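Side-chain contacts in Beta/alpha-amylase (Paenibacillus polymyxa, PDB 3VOC), which removes successive maltose units from the non-reducing ends of starch chains through this calcium-binding beta-amylase barrel domain of a larger secreted precursor that also yields an alpha-amylase: residues M108-E113 and L164-Y169; P178-F183 and P290-G295; N223-G228 and K243-W248; T344-A349 and V354-E359. All coordinates share one frame; numbering follows the deposited sequence.

Contact 1: residues M108-E113 and L164-Y169; sequences MQFKDE and LRYPSY
Pro167 presses the CD corner of its ring onto the centre of one face of Phe110, the mark of this meeting of a short strand and a loop: CD lies 3.6 Å from the centroid of the Phe110 ring, only 13° off the ring normal. This is a CH-pi contact, and proline suits it well, because the ring nitrogen polarises the CD hydrogens that face the pi cloud. While CD lies over the centre, Pro167 CG packs at the CB-CG end of the side chain, 3.5 Å from Phe110 CG. Phe110 reaches them with its CG anti to its own carbonyl carbon (chi1 -61°), which carries the ring away from its short strand toward the facing loop.

Tyr166, one residue earlier, meets the same phenylalanine differently. The rings stand nearly perpendicular (87°) and meet only at their borders, without stacking, with Phe110 CE1 3.6 Å from Tyr166 CD1. The hydroxyl of Tyr166 points elsewhere and bonds to the carbonyl of Tyr249, so the ring can be buried without stranding its polar end. Behind these residues, Arg165 NH1 donates to Tyr166 O at 3.0 Å, nearly in the guanidinium plane, while its NE forms a salt bridge with Glu163, the predicted proton donor. Pro167 is the centre of an inverse gamma turn, which bends the chain just where its ring meets Phe110.

The loop of 164-169 follows barrel strand 153-156. Phe110 belongs to the two-stranded hairpin 110-111/117-118, whose second strand also touches Pro167, and Tyr166 packs on helix 240-268.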
# COMPACT_ATOMS: atom_id res chain seq x y z
N MET A 108 -13.04 -9.66 -10.50
CA MET A 108 -11.69 -9.75 -9.91
C MET A 108 -10.79 -8.58 -10.21
O MET A 108 -9.78 -8.37 -9.54
CB MET A 108 -10.99 -11.01 -10.41
CG MET A 108 -11.72 -12.28 -10.07
SD MET A 108 -11.00 -13.64 -11.01
CE MET A 108 -9.29 -13.55 -10.46
N GLN A 109 -11.14 -7.81 -11.24
CA GLN A 109 -10.24 -6.76 -11.67
C GLN A 109 -10.78 -5.37 -11.42
O GLN A 109 -11.85 -5.19 -10.82
CB GLN A 109 -9.85 -6.97 -13.14
CG GLN A 109 -9.07 -8.29 -13.35
CD GLN A 109 -8.73 -8.54 -14.80
OE1 GLN A 109 -9.32 -7.94 -15.71
NE2 GLN A 109 -7.77 -9.45 -15.04
N PHE A 110 -10.01 -4.38 -11.89
CA PHE A 110 -10.40 -2.97 -11.86
C PHE A 110 -10.48 -2.49 -13.29
O PHE A 110 -9.71 -2.92 -14.13
CB PHE A 110 -9.35 -2.14 -11.12
CG PHE A 110 -9.15 -2.54 -9.67
CD1 PHE A 110 -9.90 -1.95 -8.66
CD2 PHE A 110 -8.18 -3.49 -9.32
CE1 PHE A 110 -9.71 -2.30 -7.32
CE2 PHE A 110 -7.97 -3.85 -7.98
CZ PHE A 110 -8.73 -3.25 -6.97
N LYS A 111 -11.42 -1.59 -13.56
CA LYS A 111 -11.49 -0.98 -14.87
C LYS A 111 -11.59 0.53 -14.67
O LYS A 111 -12.30 1.01 -13.79
CB LYS A 111 -12.69 -1.55 -15.63
CG LYS A 111 -12.80 -1.17 -17.08
CD LYS A 111 -13.71 -2.14 -17.86
CE LYS A 111 -13.04 -3.49 -18.13
NZ LYS A 111 -13.74 -4.28 -19.19
N ASP A 112 -10.84 1.28 -15.48
CA ASP A 112 -10.80 2.72 -15.34
C ASP A 112 -11.85 3.46 -16.17
O ASP A 112 -12.67 2.84 -16.84
CB ASP A 112 -9.38 3.27 -15.57
CG ASP A 112 -8.95 3.33 -17.04
OD1 ASP A 112 -9.76 3.14 -17.97
OD2 ASP A 112 -7.76 3.62 -17.25
N GLU A 113 -11.81 4.80 -16.10
CA GLU A 113 -12.76 5.68 -16.80
C GLU A 113 -12.82 5.45 -18.31
O GLU A 113 -13.85 5.72 -18.92
CB GLU A 113 -12.41 7.15 -16.52
CG GLU A 113 -12.48 7.53 -15.04
CD GLU A 113 -12.01 8.95 -14.79
OE1 GLU A 113 -12.07 9.79 -15.73
OE2 GLU A 113 -11.60 9.23 -13.66
N LEU A 164 -2.93 0.26 0.23
CA LEU A 164 -4.38 0.24 0.24
C LEU A 164 -4.90 1.39 -0.63
O LEU A 164 -5.10 2.52 -0.15
CB LEU A 164 -4.93 0.32 1.67
CG LEU A 164 -6.45 0.29 1.88
CD1 LEU A 164 -7.01 -1.13 1.77
CD2 LEU A 164 -6.81 0.88 3.24
N ARG A 165 -5.11 1.09 -1.91
CA ARG A 165 -5.61 2.08 -2.86
C ARG A 165 -6.12 1.35 -4.10
O ARG A 165 -5.94 0.14 -4.23
CB ARG A 165 -4.51 3.08 -3.27
CG ARG A 165 -3.31 2.44 -4.01
CD ARG A 165 -2.49 3.52 -4.70
NE ARG A 165 -1.22 3.01 -5.24
CZ ARG A 165 -1.05 2.55 -6.48
NH1 ARG A 165 -2.08 2.46 -7.33
NH2 ARG A 165 0.16 2.15 -6.86
N TYR A 166 -6.77 2.11 -4.98
CA TYR A 166 -7.11 1.64 -6.32
C TYR A 166 -5.91 1.77 -7.23
O TYR A 166 -5.02 2.55 -6.93
CB TYR A 166 -8.26 2.47 -6.88
CG TYR A 166 -9.57 2.20 -6.17
CD1 TYR A 166 -10.38 1.13 -6.56
CD2 TYR A 166 -10.00 3.02 -5.12
CE1 TYR A 166 -11.58 0.86 -5.92
CE2 TYR A 166 -11.20 2.76 -4.46
CZ TYR A 166 -12.00 1.68 -4.88
OH TYR A 166 -13.21 1.41 -4.26
N PRO A 167 -5.88 1.03 -8.36
CA PRO A 167 -4.77 1.13 -9.31
C PRO A 167 -4.96 2.35 -10.23
O PRO A 167 -5.07 2.22 -11.46
CB PRO A 167 -4.88 -0.16 -10.10
CG PRO A 167 -6.38 -0.43 -10.15
CD PRO A 167 -6.82 -0.05 -8.74
N SER A 168 -4.99 3.52 -9.62
CA SER A 168 -5.51 4.72 -10.26
C SER A 168 -4.52 5.38 -11.21
O SER A 168 -4.93 6.11 -12.11
CB SER A 168 -5.94 5.72 -9.19
OG SER A 168 -4.86 5.99 -8.32
N TYR A 169 -3.23 5.14 -10.99
CA TYR A 169 -2.20 5.68 -11.88
C TYR A 169 -1.31 4.54 -12.38
O TYR A 169 -0.70 3.81 -11.59
CB TYR A 169 -1.42 6.82 -11.20
CG TYR A 169 -0.47 6.38 -10.08
CD1 TYR A 169 -0.91 6.17 -8.77
CD2 TYR A 169 0.89 6.18 -10.36
CE1 TYR A 169 -0.02 5.75 -7.76
CE2 TYR A 169 1.77 5.77 -9.38
CZ TYR A 169 1.33 5.57 -8.09
OH TYR A 169 2.25 5.17 -7.16

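Contact 2: residues P178-F183 and P290-G295; sequences PGRGKF and PAMPHG
Arg180 meets Met292 and Gly295 through the carbon part of its chain. Its CB lies 3.8 Å from Met292 SD and equally 3.8 Å from Gly295 C. In one of the two modelled conformations of Met292, the thioether runs across the arginine chain at about a right angle, SD against CB and CG with the methyl CE farther out, a soft apolar cover for the methylenes. Gly295, which closes a type II turn from Met292, has no side chain and lets those methylenes lie close against its backbone. With CG set between the backbone N and carbonyl carbon (chi1 62°), the arginine turns along Gly295 and delivers its guanidinium beyond it. There NH1 gives a hydrogen bond of 2.8 Å to a water, which in turn donates to Gly295 O at 2.7 Å. The charge itself is held by carboxylates: NH2 pairs with Glu113 and NE with Asp229. Next along, Gly181 adopts backbone angles (83°/-158°) that only glycine takes easily, and Phe183 then turns its ring edge-to-face to Phe245 and Tyr249. The contact thus joins the loop between strand 153-156 and helix 188-202 to the start of helix 295-300, whose Thr296 and Ala299 also touch Arg180.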
# COMPACT_ATOMS: atom_id res chain seq x y z
N PRO A 178 2.58 14.35 -14.05
CA PRO A 178 1.80 14.33 -12.80
C PRO A 178 0.29 14.12 -13.01
O PRO A 178 -0.51 14.77 -12.35
CB PRO A 178 2.04 15.75 -12.27
CG PRO A 178 2.02 16.61 -13.57
CD PRO A 178 2.55 15.69 -14.68
N GLY A 179 -0.08 13.23 -13.92
CA GLY A 179 -1.50 12.94 -14.19
C GLY A 179 -2.20 12.52 -12.90
O GLY A 179 -1.62 11.81 -12.07
N ARG A 180 -3.43 12.98 -12.71
CA ARG A 180 -4.14 12.62 -11.48
C ARG A 180 -4.51 11.14 -11.49
O ARG A 180 -4.88 10.58 -10.45
CB ARG A 180 -5.40 13.46 -11.27
CG ARG A 180 -6.43 13.30 -12.36
CD ARG A 180 -7.89 13.30 -11.86
NE ARG A 180 -8.68 12.93 -13.03
CZ ARG A 180 -9.53 11.91 -13.12
NH1 ARG A 180 -9.83 11.18 -12.05
NH2 ARG A 180 -10.11 11.66 -14.28
N GLY A 181 -4.41 10.52 -12.66
CA GLY A 181 -4.87 9.15 -12.83
C GLY A 181 -6.35 9.13 -13.11
O GLY A 181 -6.93 10.14 -13.56
N LYS A 182 -6.99 7.99 -12.84
CA LYS A 182 -8.41 7.82 -13.16
C LYS A 182 -9.11 7.01 -12.07
O LYS A 182 -8.48 6.16 -11.42
CB LYS A 182 -8.58 7.11 -14.52
CG LYS A 182 -8.16 7.96 -15.71
CD LYS A 182 -8.20 7.21 -17.03
CE LYS A 182 -7.67 8.10 -18.17
NZ LYS A 182 -7.71 7.36 -19.47
N PHE A 183 -10.41 7.28 -11.88
CA PHE A 183 -11.28 6.43 -11.05
C PHE A 183 -11.31 5.00 -11.60
O PHE A 183 -11.18 4.79 -12.80
CB PHE A 183 -12.71 7.01 -10.95
CG PHE A 183 -12.80 8.29 -10.16
CD1 PHE A 183 -13.26 9.45 -10.75
CD2 PHE A 183 -12.46 8.32 -8.81
CE1 PHE A 183 -13.35 10.64 -10.03
CE2 PHE A 183 -12.55 9.52 -8.07
CZ PHE A 183 -12.99 10.67 -8.68
N PRO A 290 -5.72 24.11 -8.73
CA PRO A 290 -6.98 24.86 -8.55
C PRO A 290 -8.19 24.18 -9.20
O PRO A 290 -9.30 24.24 -8.66
CB PRO A 290 -6.68 26.22 -9.19
CG PRO A 290 -5.54 25.98 -10.13
CD PRO A 290 -4.72 24.87 -9.50
N ALA A 291 -7.97 23.52 -10.34
CA ALA A 291 -9.06 22.92 -11.14
C ALA A 291 -9.41 21.49 -10.69
O ALA A 291 -10.54 21.03 -10.93
CB ALA A 291 -8.68 22.92 -12.64
N MET A 292 -8.48 20.78 -10.07
CA MET A 292 -8.74 19.43 -9.58
C MET A 292 -8.06 19.16 -8.23
O MET A 292 -7.24 18.24 -8.12
CB MET A 292 -8.33 18.38 -10.63
CG MET A 292 -6.87 18.50 -11.12
SD MET A 292 -6.24 17.09 -12.06
CE MET A 292 -7.44 17.09 -13.40
N PRO A 293 -8.40 19.96 -7.20
CA PRO A 293 -7.69 19.84 -5.92
C PRO A 293 -7.82 18.42 -5.35
O PRO A 293 -8.93 17.86 -5.31
CB PRO A 293 -8.37 20.88 -5.02
CG PRO A 293 -9.75 21.01 -5.60
CD PRO A 293 -9.58 20.85 -7.08
N HIS A 294 -6.69 17.85 -4.95
CA HIS A 294 -6.64 16.49 -4.40
C HIS A 294 -7.14 15.42 -5.39
O HIS A 294 -7.57 14.34 -4.97
CB HIS A 294 -7.36 16.41 -3.04
CG HIS A 294 -6.81 17.37 -2.03
ND1 HIS A 294 -5.60 17.17 -1.40
CD2 HIS A 294 -7.28 18.56 -1.58
CE1 HIS A 294 -5.36 18.18 -0.58
NE2 HIS A 294 -6.36 19.04 -0.67
N GLY A 295 -7.03 15.71 -6.69
CA GLY A 295 -7.55 14.82 -7.72
C GLY A 295 -6.88 13.46 -7.72
O GLY A 295 -7.54 12.44 -7.96
O HOH W 1 -9.82 12.22 -9.44

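Contact 3: residues N223-G228 and K243-W248; sequences NPPTDG and KDFLSW
The extended backbone at Pro224 passes the helix 240-268 most closely at Phe245, with 6.8 Å between Pro224 CA and Phe245 CA. Two consecutive prolines then share one aromatic ring. Pro225 sits over a face of Phe245, its CD 3.5 Å from the ring centroid and 14° off the normal, a CH-pi contact in which the CD hydrogens, polarised by the adjacent nitrogen, face the pi electrons. Pro225 CG follows over the CD2 and CE2 side of the ring, at 3.9 Å from Phe245 CE2. Pro224 comes in obliquely at another part of the same ring, its CB 3.6 Å from Phe245 CE1. Phe245 can receive both because its CG stands anti to the backbone N (chi1 168°), extending the ring out from the helix to the loop.

Proline fits the loop side twice over: each ring offers a rigid apolar surface, and neither residue has a backbone N-H to satisfy in a buried position. The loop's carbonyls find partners nearby, Pro225 O with the hydroxyl of Tyr186 and Asn223 O with that of Tyr241. Phe245 has other aromatic neighbours too, Phe183 edge-to-face and Tyr249 at a shallow angle. No hydrogen bond crosses between the two segments; the direct contact is made by van der Waals packing and the weak electrostatics of the CH-pi contact, a pair of rigid proline rings lying against a long helix well away from the annotated sites.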
# COMPACT_ATOMS: atom_id res chain seq x y z
N ASN A 223 -24.24 5.68 -12.45
CA ASN A 223 -22.87 5.38 -12.83
C ASN A 223 -21.87 6.19 -12.01
O ASN A 223 -22.24 7.23 -11.48
CB ASN A 223 -22.67 5.70 -14.31
CG ASN A 223 -23.33 4.69 -15.20
OD1 ASN A 223 -22.89 3.55 -15.29
ND2 ASN A 223 -24.39 5.11 -15.88
N PRO A 224 -20.60 5.73 -11.94
CA PRO A 224 -19.53 6.58 -11.43
C PRO A 224 -19.34 7.77 -12.39
O PRO A 224 -19.97 7.78 -13.45
CB PRO A 224 -18.31 5.65 -11.45
CG PRO A 224 -18.88 4.29 -11.45
CD PRO A 224 -20.09 4.40 -12.31
N PRO A 225 -18.48 8.75 -12.04
CA PRO A 225 -18.31 9.91 -12.91
C PRO A 225 -17.93 9.50 -14.32
O PRO A 225 -17.09 8.63 -14.50
CB PRO A 225 -17.15 10.67 -12.25
CG PRO A 225 -17.30 10.32 -10.82
CD PRO A 225 -17.66 8.87 -10.82
N THR A 226 -18.62 10.08 -15.29
CA THR A 226 -18.45 9.71 -16.69
C THR A 226 -17.57 10.77 -17.35
O THR A 226 -17.60 10.96 -18.57
CB THR A 226 -19.82 9.57 -17.40
OG1 THR A 226 -20.67 10.66 -17.01
CG2 THR A 226 -20.48 8.25 -17.01
N ASP A 227 -16.80 11.44 -16.49
CA ASP A 227 -15.80 12.45 -16.82
C ASP A 227 -15.05 12.82 -15.54
O ASP A 227 -15.49 13.70 -14.79
CB ASP A 227 -16.45 13.69 -17.46
CG ASP A 227 -17.78 14.09 -16.80
OD1 ASP A 227 -18.32 15.15 -17.20
OD2 ASP A 227 -18.28 13.38 -15.90
N GLY A 228 -13.94 12.14 -15.25
CA GLY A 228 -13.25 12.39 -13.96
C GLY A 228 -12.42 13.66 -13.82
O GLY A 228 -12.24 14.18 -12.68
N LYS A 243 -20.29 13.31 -3.37
CA LYS A 243 -19.93 12.89 -2.02
C LYS A 243 -20.32 11.44 -1.77
O LYS A 243 -19.56 10.71 -1.17
CB LYS A 243 -20.54 13.80 -0.95
CG LYS A 243 -19.91 15.20 -0.89
CD LYS A 243 -20.71 16.14 0.03
CE LYS A 243 -19.83 17.28 0.56
NZ LYS A 243 -19.08 17.99 -0.53
N ASP A 244 -21.51 11.05 -2.20
CA ASP A 244 -21.92 9.65 -2.11
C ASP A 244 -20.98 8.73 -2.89
O ASP A 244 -20.62 7.65 -2.41
CB ASP A 244 -23.37 9.45 -2.59
CG ASP A 244 -24.37 9.52 -1.45
OD1 ASP A 244 -24.06 9.05 -0.34
OD2 ASP A 244 -25.50 10.01 -1.67
N PHE A 245 -20.60 9.13 -4.11
CA PHE A 245 -19.70 8.30 -4.89
C PHE A 245 -18.33 8.15 -4.19
O PHE A 245 -17.83 7.03 -4.04
CB PHE A 245 -19.48 8.82 -6.33
CG PHE A 245 -18.34 8.12 -7.02
CD1 PHE A 245 -18.47 6.78 -7.40
CD2 PHE A 245 -17.13 8.77 -7.24
CE1 PHE A 245 -17.42 6.10 -8.00
CE2 PHE A 245 -16.07 8.10 -7.85
CZ PHE A 245 -16.23 6.75 -8.23
N LEU A 246 -17.74 9.27 -3.78
CA LEU A 246 -16.40 9.24 -3.19
C LEU A 246 -16.39 8.53 -1.86
O LEU A 246 -15.44 7.82 -1.56
CB LEU A 246 -15.85 10.66 -3.00
CG LEU A 246 -15.31 11.36 -4.25
CD1 LEU A 246 -14.83 12.75 -3.88
CD2 LEU A 246 -14.19 10.54 -4.89
N SER A 247 -17.44 8.73 -1.05
CA SER A 247 -17.55 8.00 0.22
C SER A 247 -17.64 6.50 -0.00
O SER A 247 -16.97 5.71 0.69
CB SER A 247 -18.75 8.50 1.04
OG SER A 247 -18.81 7.83 2.28
N TRP A 248 -18.47 6.09 -0.97
CA TRP A 248 -18.61 4.67 -1.30
C TRP A 248 -17.28 4.10 -1.83
O TRP A 248 -16.85 3.01 -1.47
CB TRP A 248 -19.73 4.43 -2.32
CG TRP A 248 -19.63 3.04 -2.91
CD1 TRP A 248 -20.06 1.86 -2.34
CD2 TRP A 248 -19.00 2.67 -4.15
NE1 TRP A 248 -19.76 0.80 -3.16
CE2 TRP A 248 -19.12 1.27 -4.28
CE3 TRP A 248 -18.37 3.40 -5.18
CZ2 TRP A 248 -18.61 0.57 -5.38
CZ3 TRP A 248 -17.86 2.71 -6.27
CH2 TRP A 248 -18.00 1.30 -6.37

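Contact 4: residues T344-A349 and V354-E359; sequences TVSSIA and VRLNGE
Ala349 and Val354 are linked by the polar bond of this contact: Val354 N donates to Ala349 O at 2.8 Å with an N-H...O angle of 156°. The donor comes in tilted 32° from the carbonyl plane. It takes up a carbonyl near the C-terminal end of helix 338-352, where the i+4 partners of the helix run out, and ties the chain back to that helix before the next strand begins.

This is the return half of a beta-alpha-beta crossover, strand 318-321, helix 338-352 and strand 356-359, the repeating unit of a TIM barrel. The strand runs on to Glu359 near its C-terminal end, the proton acceptor by similarity to relatives, whose carboxylate forms a salt bridge with Lys279.

The van der Waals contacts join the helix to the strand and the residue leading into it. Leu356 straddles the helix surface with its two methyls: CD2 lies 3.6 Å from Ala349 CB, while CD1 packs on a backbone carbonyl, 3.6 Å from Ser346 O, and 3.9 Å from Ser346 CB. Its CG is anti to the carbonyl carbon (chi1 -72°), aiming the fork at the helix. Alanine's small side chain lets the backbones close up, and Ala349 CB also meets Val354 CB at 4.1 Å. Ser346 is small enough to lie under the leucine, and its OG is bound to Val342 O within the helix and to the hydroxyl of Tyr381. Val354, branched at CB, touches Leu319 of the neighbouring barrel strand as well.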
# COMPACT_ATOMS: atom_id res chain seq x y z
N THR A 344 -0.03 15.95 7.45
CA THR A 344 -1.47 15.71 7.56
C THR A 344 -1.76 14.30 8.06
O THR A 344 -2.42 14.13 9.08
CB THR A 344 -2.18 15.96 6.21
OG1 THR A 344 -2.03 17.34 5.85
CG2 THR A 344 -3.69 15.63 6.32
N VAL A 345 -1.25 13.30 7.35
CA VAL A 345 -1.52 11.90 7.67
C VAL A 345 -0.96 11.56 9.04
O VAL A 345 -1.65 10.95 9.89
CB VAL A 345 -0.95 10.95 6.58
CG1 VAL A 345 -0.91 9.49 7.08
CG2 VAL A 345 -1.75 11.07 5.29
N SER A 346 0.27 11.99 9.28
CA SER A 346 0.94 11.73 10.56
C SER A 346 0.21 12.35 11.76
O SER A 346 0.05 11.69 12.79
CB SER A 346 2.41 12.19 10.53
OG SER A 346 3.16 11.50 9.54
N SER A 347 -0.21 13.61 11.63
CA SER A 347 -0.98 14.30 12.69
C SER A 347 -2.28 13.58 13.02
O SER A 347 -2.65 13.44 14.19
CB SER A 347 -1.32 15.73 12.27
OG SER A 347 -0.18 16.57 12.35
N ILE A 348 -3.00 13.16 11.98
CA ILE A 348 -4.24 12.42 12.18
C ILE A 348 -3.99 11.09 12.89
O ILE A 348 -4.65 10.78 13.89
CB ILE A 348 -5.00 12.21 10.87
CG1 ILE A 348 -5.39 13.57 10.27
CG2 ILE A 348 -6.22 11.26 11.08
CD1 ILE A 348 -5.89 13.51 8.83
N ALA A 349 -3.04 10.31 12.38
CA ALA A 349 -2.67 9.06 13.04
C ALA A 349 -2.31 9.26 14.52
O ALA A 349 -2.80 8.52 15.39
CB ALA A 349 -1.53 8.39 12.29
N VAL A 354 -2.88 5.88 16.38
CA VAL A 354 -2.45 4.87 15.41
C VAL A 354 -0.93 4.92 15.28
O VAL A 354 -0.37 5.97 14.96
CB VAL A 354 -3.13 5.07 14.03
CG1 VAL A 354 -2.57 4.09 12.98
CG2 VAL A 354 -4.65 4.88 14.16
N ARG A 355 -0.26 3.80 15.54
CA ARG A 355 1.20 3.73 15.44
C ARG A 355 1.67 3.98 14.01
O ARG A 355 1.17 3.35 13.07
CB ARG A 355 1.70 2.37 15.90
CG ARG A 355 1.49 2.08 17.42
CD ARG A 355 1.71 0.61 17.73
NE ARG A 355 3.01 0.14 17.26
CZ ARG A 355 4.14 0.18 17.98
NH1 ARG A 355 4.14 0.67 19.21
NH2 ARG A 355 5.26 -0.28 17.46
N LEU A 356 2.63 4.89 13.86
CA LEU A 356 3.20 5.23 12.56
C LEU A 356 4.54 4.57 12.26
O LEU A 356 5.45 4.54 13.10
CB LEU A 356 3.39 6.74 12.43
CG LEU A 356 2.15 7.59 12.27
CD1 LEU A 356 2.48 8.99 12.76
CD2 LEU A 356 1.65 7.62 10.81
N ASN A 357 4.65 4.06 11.04
CA ASN A 357 5.92 3.63 10.45
C ASN A 357 6.12 4.36 9.13
O ASN A 357 5.15 4.70 8.46
CB ASN A 357 5.92 2.11 10.23
CG ASN A 357 5.77 1.33 11.54
OD1 ASN A 357 4.73 0.74 11.80
ND2 ASN A 357 6.82 1.34 12.37
N GLY A 358 7.37 4.59 8.75
CA GLY A 358 7.68 5.46 7.61
C GLY A 358 8.58 4.82 6.57
O GLY A 358 9.28 3.85 6.85
N GLU A 359 8.54 5.37 5.35
CA GLU A 359 9.38 4.91 4.25
C GLU A 359 9.70 6.12 3.41
O GLU A 359 8.95 7.09 3.43
CB GLU A 359 8.62 3.94 3.35
CG GLU A 359 8.31 2.61 3.98
CD GLU A 359 7.56 1.69 3.05
OE1 GLU A 359 7.29 2.07 1.90
OE2 GLU A 359 7.25 0.58 3.48

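The touching residues of contacts 1, 3 and 4 are buried, whereas Met292 of contact 2 is partly exposed. Contact 4 belongs to the barrel itself, pairing a helix with the strand it precedes, with aliphatic side chains and a backbone hydrogen bond. Contacts 1, 2 and 3 form a cluster beside the barrel, where long loops meet helix 240-268 and a small hairpin, with centres 14 to 15 Å apart. Contacts 1 and 3 each set a proline over a phenylalanine face, whereas contact 2 combines methylene packing with charge and water. Glu113 of contact 1 joins the cluster, reaching Arg180 and Phe183 of contact 2 and, weakly, Gly228 of contact 3; Phe183 packs on Phe245. Contact 4 touches none of them.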